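Carboxylesterase (PDB 3WJ2) probably hydrolyses carboxylic esters as a carboxylesterase of the alpha/beta-hydrolase fold, from the archaeon Ferroplasma acidiphilum. Local coordinates at residues Tyr70-Tyr81 / Leu102-Ile113; Lys57-Leu65 / Asn128-Ile137. All blocks are in the same frame, centred on the assembly; numbering follows the deposited sequence.

Overall arrangement
Both contacts belong to one mixed beta sheet and the helices on its two sides, their centres about 19 Å apart. Contact 1 lies within the sheet: strand 109-113 sits between 63-71 and 78-82, and helix 96-106 covers one face. Contact 2 sets helix 125-139 against the hairpin of strands 52-60 and 63-71 at one end of the chain's sheet. They meet on the helix 125-139 side, where Leu-80 CD1 lies 3.5 Å from Phe-134 CA and Ile-113 CG2 lies 3.8 Å from Leu-65 CD1. Along the chain, contact 1 is nested inside the loop that contact 2 closes. The Tyr-81 hydroxyl of contact 1 hydrogen-bonds to Asp-155 OD1, next to Ser-156 of the probable nucleophile elbow.

Contact 1: residues Tyr70-Tyr81 / Leu102-Ile113; sequences YDDNNAKSAILY and LAKESGVKIISI
Lys-109 starts with CG anti to its carbonyl carbon (chi1 -75°), runs on extended, and bends only at the last torsion, which brings NZ to Asp-71, whose CG is turned anti to the backbone N (chi1 -178°). Strand 78-82, helix 96-106 and strand 109-113 form a right-handed beta-alpha-beta crossover of the alpha/beta-hydrolase fold. Strand 109-113 has Tyr-70 as antiparallel neighbour, in a hydrogen-bonded pair with Ile-110, and Ala-78 to Tyr-81 as parallel neighbours. The Tyr-81 N to Ile-111 O bond is almost straight at its hydrogen (179°), though the donor stands above the carbonyl plane.

The salt bridge from Lys-109 NZ to Asp-71 OD2 measures 2.7 Å, the ammonium lying out of the carboxylate plane. NZ also donates to Ala-75 O at 2.8 Å, in that carbonyl's plane. Asp-71 OD1 accepts from Asn-73 N in an Asx turn and, on its syn lone pair, from Ala-75 N, so one carboxylate holds both the lysine and the bend of the loop. Glu-52 comes close to Asp-71 OD2, like charges that the Lys-109 ammonium probably helps to offset. Gly-107, the first residue past the helix, has positive phi, which suits glycine because a side chain would press on the preceding carbonyl; its own O accepts from Asn-73 ND2.

Leu-80 and Ile-111 run side by side on the face that carries Lys-109, Leu-80 CD2 3.8 Å from Ile-111 CD1, and Ile-113 CD1 lies 3.8 Å from Leu-80 CB. Leu-80 also meets helix 125-139, and Ile-111 packs on strand 63-71. On the face of Tyr-70 and Tyr-81, Ala-103 of helix 96-106 is small enough for its CB to approach Tyr-70 CB to 3.6 Å. Leu-102 crosses Tyr-81 at about a right angle, its CD1 3.5 Å from Tyr-81 CE1.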
# COMPACT_ATOMS: atom_id res chain seq x y z
N TYR B 70 22.49 -32.06 8.72
CA TYR B 70 23.69 -31.28 8.28
C TYR B 70 24.23 -30.63 9.50
O TYR B 70 23.46 -29.95 10.26
CB TYR B 70 23.28 -30.16 7.32
CG TYR B 70 22.56 -30.60 6.10
CD1 TYR B 70 23.25 -30.83 4.90
CD2 TYR B 70 21.14 -30.84 6.10
CE1 TYR B 70 22.58 -31.19 3.77
CE2 TYR B 70 20.48 -31.22 5.02
CZ TYR B 70 21.17 -31.40 3.79
OH TYR B 70 20.51 -31.75 2.65
N ASP B 71 25.55 -30.76 9.78
CA ASP B 71 26.03 -30.19 11.02
C ASP B 71 27.48 -29.78 10.75
O ASP B 71 28.31 -30.65 10.44
CB ASP B 71 26.04 -31.27 12.12
CG ASP B 71 26.49 -30.76 13.46
OD1 ASP B 71 26.71 -29.54 13.62
OD2 ASP B 71 26.60 -31.64 14.39
N ASP B 72 27.70 -28.47 10.69
CA ASP B 72 29.07 -27.98 10.42
C ASP B 72 29.83 -27.66 11.68
O ASP B 72 30.90 -27.00 11.61
CB ASP B 72 28.96 -26.69 9.60
CG ASP B 72 30.22 -26.40 8.74
OD1 ASP B 72 30.84 -27.33 8.19
OD2 ASP B 72 30.55 -25.19 8.59
N ASN B 73 29.31 -27.95 12.85
CA ASN B 73 29.82 -27.30 14.07
C ASN B 73 29.70 -28.18 15.33
O ASN B 73 29.66 -27.65 16.44
CB ASN B 73 29.07 -25.93 14.20
CG ASN B 73 29.69 -24.96 15.20
OD1 ASN B 73 30.91 -25.03 15.53
ND2 ASN B 73 28.85 -24.01 15.70
N ASN B 74 29.61 -29.49 15.15
CA ASN B 74 29.24 -30.46 16.20
C ASN B 74 28.19 -29.90 17.19
O ASN B 74 28.35 -29.89 18.40
CB ASN B 74 30.51 -30.98 16.94
CG ASN B 74 30.25 -32.27 17.77
OD1 ASN B 74 29.41 -33.11 17.43
ND2 ASN B 74 30.98 -32.41 18.88
N ALA B 75 27.08 -29.34 16.67
CA ALA B 75 26.21 -28.55 17.50
C ALA B 75 25.35 -29.31 18.46
O ALA B 75 24.96 -30.41 18.14
CB ALA B 75 25.23 -27.77 16.51
N LYS B 76 25.03 -28.69 19.58
CA LYS B 76 24.20 -29.26 20.63
C LYS B 76 22.70 -29.24 20.24
O LYS B 76 21.88 -30.09 20.67
CB LYS B 76 24.35 -28.39 21.88
CG LYS B 76 23.57 -28.88 23.10
CD LYS B 76 23.75 -28.00 24.39
CE LYS B 76 23.60 -28.89 25.68
NZ LYS B 76 23.12 -28.22 26.93
N SER B 77 22.36 -28.19 19.49
CA SER B 77 20.88 -27.91 19.22
C SER B 77 20.59 -28.07 17.71
O SER B 77 21.53 -28.20 16.88
CB SER B 77 20.48 -26.47 19.64
OG SER B 77 20.58 -26.35 21.05
N ALA B 78 19.26 -28.11 17.39
CA ALA B 78 18.85 -28.42 16.04
C ALA B 78 17.65 -27.62 15.61
O ALA B 78 16.78 -27.31 16.45
CB ALA B 78 18.48 -29.91 15.88
N ILE B 79 17.57 -27.45 14.29
CA ILE B 79 16.30 -26.98 13.64
C ILE B 79 15.81 -28.11 12.74
O ILE B 79 16.57 -28.61 11.92
CB ILE B 79 16.63 -25.75 12.83
CG1 ILE B 79 16.96 -24.54 13.66
CG2 ILE B 79 15.50 -25.45 11.81
CD1 ILE B 79 15.85 -24.04 14.63
N LEU B 80 14.53 -28.50 12.88
CA LEU B 80 13.92 -29.42 11.92
C LEU B 80 13.42 -28.53 10.78
O LEU B 80 12.66 -27.58 11.04
CB LEU B 80 12.79 -30.21 12.54
CG LEU B 80 13.16 -30.78 13.92
CD1 LEU B 80 11.93 -31.64 14.35
CD2 LEU B 80 14.44 -31.54 13.90
N TYR B 81 13.83 -28.85 9.55
CA TYR B 81 13.52 -27.99 8.38
C TYR B 81 12.58 -28.73 7.50
O TYR B 81 12.82 -29.89 7.06
CB TYR B 81 14.83 -27.65 7.59
CG TYR B 81 14.51 -26.49 6.67
CD1 TYR B 81 14.63 -25.18 7.19
CD2 TYR B 81 14.03 -26.74 5.38
CE1 TYR B 81 14.29 -24.08 6.38
CE2 TYR B 81 13.62 -25.60 4.58
CZ TYR B 81 13.74 -24.32 5.13
OH TYR B 81 13.32 -23.24 4.38
N LEU B 102 22.14 -23.12 5.14
CA LEU B 102 21.66 -22.85 6.48
C LEU B 102 22.50 -23.44 7.56
O LEU B 102 22.62 -22.83 8.59
CB LEU B 102 20.26 -23.43 6.67
CG LEU B 102 19.15 -22.85 5.81
CD1 LEU B 102 17.75 -23.59 6.18
CD2 LEU B 102 18.97 -21.36 6.00
N ALA B 103 23.00 -24.67 7.40
CA ALA B 103 23.87 -25.22 8.39
C ALA B 103 25.19 -24.45 8.60
O ALA B 103 25.56 -24.23 9.72
CB ALA B 103 24.12 -26.71 8.02
N LYS B 104 25.76 -24.01 7.47
CA LYS B 104 27.04 -23.31 7.52
C LYS B 104 26.84 -21.95 8.24
O LYS B 104 27.57 -21.58 9.16
CB LYS B 104 27.61 -23.16 6.16
CG LYS B 104 29.01 -22.48 6.17
CD LYS B 104 30.13 -23.30 5.39
CE LYS B 104 31.18 -24.02 6.27
NZ LYS B 104 32.03 -24.97 5.50
N GLU B 105 25.75 -21.24 7.88
CA GLU B 105 25.55 -19.93 8.45
C GLU B 105 25.00 -19.88 9.89
O GLU B 105 25.28 -18.95 10.65
CB GLU B 105 24.60 -19.14 7.53
CG GLU B 105 25.18 -18.89 6.11
CD GLU B 105 26.45 -18.05 6.12
OE1 GLU B 105 26.67 -17.28 7.08
OE2 GLU B 105 27.31 -18.28 5.20
N SER B 106 24.19 -20.90 10.30
CA SER B 106 23.66 -20.93 11.61
C SER B 106 24.59 -21.58 12.62
O SER B 106 24.50 -21.28 13.77
CB SER B 106 22.30 -21.70 11.69
OG SER B 106 22.49 -23.09 11.32
N GLY B 107 25.40 -22.53 12.14
CA GLY B 107 26.19 -23.25 13.17
C GLY B 107 25.44 -24.24 13.99
O GLY B 107 25.95 -24.70 15.00
N VAL B 108 24.22 -24.58 13.62
CA VAL B 108 23.43 -25.57 14.40
C VAL B 108 23.11 -26.74 13.52
O VAL B 108 23.32 -26.67 12.29
CB VAL B 108 22.16 -25.00 15.09
CG1 VAL B 108 22.47 -23.73 15.96
CG2 VAL B 108 21.05 -24.71 14.07
N LYS B 109 22.62 -27.87 14.09
CA LYS B 109 22.20 -29.00 13.26
C LYS B 109 20.94 -28.57 12.46
O LYS B 109 19.98 -28.00 13.07
CB LYS B 109 21.80 -30.23 14.10
CG LYS B 109 23.08 -30.95 14.70
CD LYS B 109 22.57 -32.05 15.57
CE LYS B 109 23.66 -33.19 15.97
NZ LYS B 109 24.97 -32.63 16.37
N ILE B 110 20.94 -28.86 11.21
CA ILE B 110 19.71 -28.69 10.41
C ILE B 110 19.27 -30.12 9.97
O ILE B 110 20.06 -30.88 9.31
CB ILE B 110 20.03 -27.82 9.10
CG1 ILE B 110 20.58 -26.43 9.47
CG2 ILE B 110 18.76 -27.67 8.15
CD1 ILE B 110 19.65 -25.54 10.35
N ILE B 111 18.01 -30.45 10.22
CA ILE B 111 17.52 -31.78 9.86
C ILE B 111 16.41 -31.57 8.86
O ILE B 111 15.28 -31.17 9.21
CB ILE B 111 17.02 -32.60 11.10
CG1 ILE B 111 18.20 -32.69 12.12
CG2 ILE B 111 16.51 -34.02 10.63
CD1 ILE B 111 17.77 -33.39 13.47
N SER B 112 16.68 -31.88 7.60
CA SER B 112 15.72 -31.65 6.53
C SER B 112 14.85 -32.87 6.38
O SER B 112 15.33 -34.02 6.17
CB SER B 112 16.53 -31.31 5.26
OG SER B 112 15.62 -31.23 4.15
N ILE B 113 13.53 -32.69 6.58
CA ILE B 113 12.61 -33.84 6.62
C ILE B 113 11.72 -33.94 5.40
O ILE B 113 11.13 -32.95 4.93
CB ILE B 113 11.72 -33.74 7.89
CG1 ILE B 113 12.61 -33.88 9.13
CG2 ILE B 113 10.64 -34.83 7.91
CD1 ILE B 113 11.99 -33.21 10.35
O HOH W 1 17.70 -31.05 2.02
O HOH W 2 25.83 -26.43 11.49
O HOH W 3 29.12 -23.32 10.65
O HOH W 4 33.31 -26.89 7.42
O HOH W 5 26.47 -33.94 18.25
O HOH W 6 12.69 -30.79 3.98

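Contact 2: residues Lys57-Leu65 / Asn128-Ile137; sequences KIKLDGRTL and NDAYDSFHYI
Asp-129 OD1 is gripped by two nitrogens of Arg-63: NE at 2.8 Å, nearly along the C-O axis, and NH1 at 3.0 Å on the anti lone pair. Both donors reach it in the guanidinium plane, which is turned 36° from this carboxylate. NH1 also donates to Asp-132 OD2 at 2.8 Å, and that second carboxylate is turned 67° away. Asp-129 and Asp-132, three residues apart on the helix, can thus share one arginine. Its CG sits between backbone N and carbonyl carbon, and a bend at chi2 follows; NH2 completes the hold by donating to Asp-61 O in the hairpin turn. Arg-116 pairs with Asp-129 OD2, so the two acids probably help offset two neighbouring arginines.

The hairpin of strands 52-60 and 63-71 lies at one end of the alpha/beta-hydrolase sheet within the chain, with 52-60 outermost, and the 128-137 part of helix 125-139 crosses strand 57-60 at 104°. Gly-62 suits the type II turn between the strands, where phi is positive. Beside the salt bridges, Leu-60 CD1 lies over one face of the guanidinium, toward its rim, and its CD2 reaches the Tyr-136 ring. Ile-58 CG2 lies over a face of that ring in a CH-pi contact, 3.9 Å from the centroid. A long aromatic side chain also lets Tyr-136 OH reach Lys-59 N, which donates a weak bond of 3.2 Å.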
# COMPACT_ATOMS: atom_id res chain seq x y z
N LYS B 57 16.31 -42.56 8.77
CA LYS B 57 14.89 -42.94 8.52
C LYS B 57 14.13 -42.57 9.77
O LYS B 57 14.50 -42.96 10.87
CB LYS B 57 14.82 -44.41 8.14
CG LYS B 57 15.41 -44.78 6.78
CD LYS B 57 14.58 -44.30 5.60
CE LYS B 57 15.08 -45.02 4.33
NZ LYS B 57 14.44 -44.51 3.03
N ILE B 58 13.08 -41.78 9.64
CA ILE B 58 12.25 -41.38 10.79
C ILE B 58 11.08 -42.34 10.76
O ILE B 58 10.23 -42.25 9.91
CB ILE B 58 11.70 -39.87 10.59
CG1 ILE B 58 12.86 -38.88 10.37
CG2 ILE B 58 10.92 -39.37 11.81
CD1 ILE B 58 13.96 -38.99 11.35
N LYS B 59 11.08 -43.26 11.70
CA LYS B 59 10.11 -44.38 11.71
C LYS B 59 8.83 -44.02 12.44
O LYS B 59 8.68 -44.28 13.63
CB LYS B 59 10.79 -45.63 12.33
CG LYS B 59 9.98 -46.85 11.96
CD LYS B 59 10.34 -48.06 12.85
CE LYS B 59 9.52 -49.26 12.36
NZ LYS B 59 8.27 -48.81 11.56
N LEU B 60 7.94 -43.28 11.76
CA LEU B 60 6.71 -42.83 12.41
C LEU B 60 5.66 -43.99 12.33
O LEU B 60 5.92 -45.03 11.71
CB LEU B 60 6.16 -41.64 11.58
CG LEU B 60 7.16 -40.45 11.56
CD1 LEU B 60 6.53 -39.32 10.82
CD2 LEU B 60 7.39 -39.98 13.03
N ASP B 61 4.54 -43.78 12.97
CA ASP B 61 3.44 -44.78 12.91
C ASP B 61 2.85 -44.89 11.52
O ASP B 61 2.32 -43.89 10.99
CB ASP B 61 2.37 -44.49 14.00
CG ASP B 61 2.97 -44.57 15.46
OD1 ASP B 61 4.17 -45.10 15.59
OD2 ASP B 61 2.23 -44.12 16.38
N GLY B 62 2.98 -46.06 10.88
CA GLY B 62 2.36 -46.17 9.56
C GLY B 62 3.16 -45.70 8.36
O GLY B 62 2.69 -45.89 7.25
N ARG B 63 4.33 -45.03 8.54
CA ARG B 63 5.10 -44.56 7.41
C ARG B 63 6.46 -44.15 7.93
O ARG B 63 6.59 -43.78 9.06
CB ARG B 63 4.39 -43.34 6.69
CG ARG B 63 4.49 -41.97 7.43
CD ARG B 63 3.47 -41.92 8.61
NE ARG B 63 3.35 -40.53 9.07
CZ ARG B 63 2.85 -40.14 10.24
NH1 ARG B 63 2.68 -38.81 10.48
NH2 ARG B 63 2.47 -41.03 11.20
N THR B 64 7.46 -44.27 7.05
CA THR B 64 8.82 -43.85 7.37
C THR B 64 9.19 -42.67 6.43
O THR B 64 8.86 -42.69 5.22
CB THR B 64 9.75 -45.06 7.09
OG1 THR B 64 9.37 -46.09 8.02
CG2 THR B 64 11.17 -44.67 7.25
N LEU B 65 9.83 -41.65 7.01
CA LEU B 65 10.24 -40.50 6.22
C LEU B 65 11.76 -40.51 6.11
O LEU B 65 12.46 -40.81 7.12
CB LEU B 65 9.92 -39.20 6.98
CG LEU B 65 8.43 -39.15 7.40
CD1 LEU B 65 8.18 -37.76 8.07
CD2 LEU B 65 7.38 -39.32 6.28
N ASN B 128 0.60 -34.07 9.61
CA ASN B 128 0.89 -35.08 10.60
C ASN B 128 2.36 -35.52 10.53
O ASN B 128 2.95 -35.81 11.57
CB ASN B 128 -0.04 -36.29 10.36
CG ASN B 128 -1.49 -36.02 10.78
OD1 ASN B 128 -1.79 -35.08 11.59
ND2 ASN B 128 -2.42 -36.86 10.24
N ASP B 129 2.94 -35.54 9.32
CA ASP B 129 4.34 -35.85 9.21
C ASP B 129 5.21 -34.81 9.94
O ASP B 129 6.21 -35.15 10.61
CB ASP B 129 4.74 -35.95 7.75
CG ASP B 129 4.15 -37.12 7.06
OD1 ASP B 129 3.58 -38.04 7.72
OD2 ASP B 129 4.22 -37.18 5.81
N ALA B 130 4.91 -33.55 9.76
CA ALA B 130 5.63 -32.45 10.42
C ALA B 130 5.48 -32.52 11.95
O ALA B 130 6.48 -32.55 12.69
CB ALA B 130 5.20 -31.06 9.78
N TYR B 131 4.23 -32.64 12.44
CA TYR B 131 4.01 -32.71 13.87
C TYR B 131 4.57 -33.95 14.50
O TYR B 131 5.30 -33.86 15.53
CB TYR B 131 2.52 -32.70 14.09
CG TYR B 131 2.10 -32.83 15.57
CD1 TYR B 131 2.02 -31.70 16.38
CD2 TYR B 131 1.74 -34.10 16.11
CE1 TYR B 131 1.58 -31.79 17.72
CE2 TYR B 131 1.27 -34.19 17.47
CZ TYR B 131 1.23 -33.04 18.23
OH TYR B 131 0.78 -33.06 19.56
N ASP B 132 4.33 -35.08 13.84
CA ASP B 132 4.86 -36.35 14.37
C ASP B 132 6.38 -36.40 14.30
O ASP B 132 7.00 -36.93 15.26
CB ASP B 132 4.24 -37.55 13.64
CG ASP B 132 2.77 -37.73 13.98
OD1 ASP B 132 2.22 -37.24 15.03
OD2 ASP B 132 2.12 -38.45 13.20
N SER B 133 7.02 -35.83 13.23
CA SER B 133 8.48 -35.92 13.19
C SER B 133 9.12 -35.07 14.28
O SER B 133 10.16 -35.41 14.81
CB SER B 133 9.10 -35.63 11.77
OG SER B 133 8.73 -34.29 11.38
N PHE B 134 8.50 -33.87 14.60
CA PHE B 134 9.01 -33.04 15.65
C PHE B 134 8.99 -33.84 16.96
O PHE B 134 9.99 -33.85 17.66
CB PHE B 134 8.18 -31.71 15.74
CG PHE B 134 8.46 -30.99 17.04
CD1 PHE B 134 9.73 -30.43 17.26
CD2 PHE B 134 7.52 -31.02 18.09
CE1 PHE B 134 10.06 -29.83 18.52
CE2 PHE B 134 7.88 -30.43 19.33
CZ PHE B 134 9.14 -29.89 19.53
N HIS B 135 7.83 -34.44 17.21
CA HIS B 135 7.75 -35.16 18.51
C HIS B 135 8.63 -36.36 18.52
O HIS B 135 9.25 -36.68 19.59
CB HIS B 135 6.29 -35.45 18.86
CG HIS B 135 5.56 -34.25 19.37
ND1 HIS B 135 5.82 -33.66 20.60
CD2 HIS B 135 4.67 -33.44 18.75
CE1 HIS B 135 5.05 -32.59 20.74
NE2 HIS B 135 4.32 -32.45 19.64
N TYR B 136 8.79 -37.05 17.40
CA TYR B 136 9.71 -38.22 17.34
C TYR B 136 11.14 -37.82 17.65
O TYR B 136 11.82 -38.47 18.51
CB TYR B 136 9.57 -38.86 15.98
CG TYR B 136 10.42 -40.10 15.70
CD1 TYR B 136 9.86 -41.34 15.60
CD2 TYR B 136 11.75 -39.93 15.31
CE1 TYR B 136 10.67 -42.44 15.22
CE2 TYR B 136 12.54 -40.99 14.93
CZ TYR B 136 11.99 -42.25 14.89
OH TYR B 136 12.81 -43.33 14.45
N ILE B 137 11.64 -36.78 16.96
CA ILE B 137 12.99 -36.35 17.21
C ILE B 137 13.17 -35.77 18.59
O ILE B 137 14.22 -36.01 19.23
CB ILE B 137 13.49 -35.40 16.09
CG1 ILE B 137 13.48 -36.21 14.79
CG2 ILE B 137 14.94 -34.94 16.38
CD1 ILE B 137 13.43 -35.32 13.48
O HOH W 7 0.95 -40.84 13.82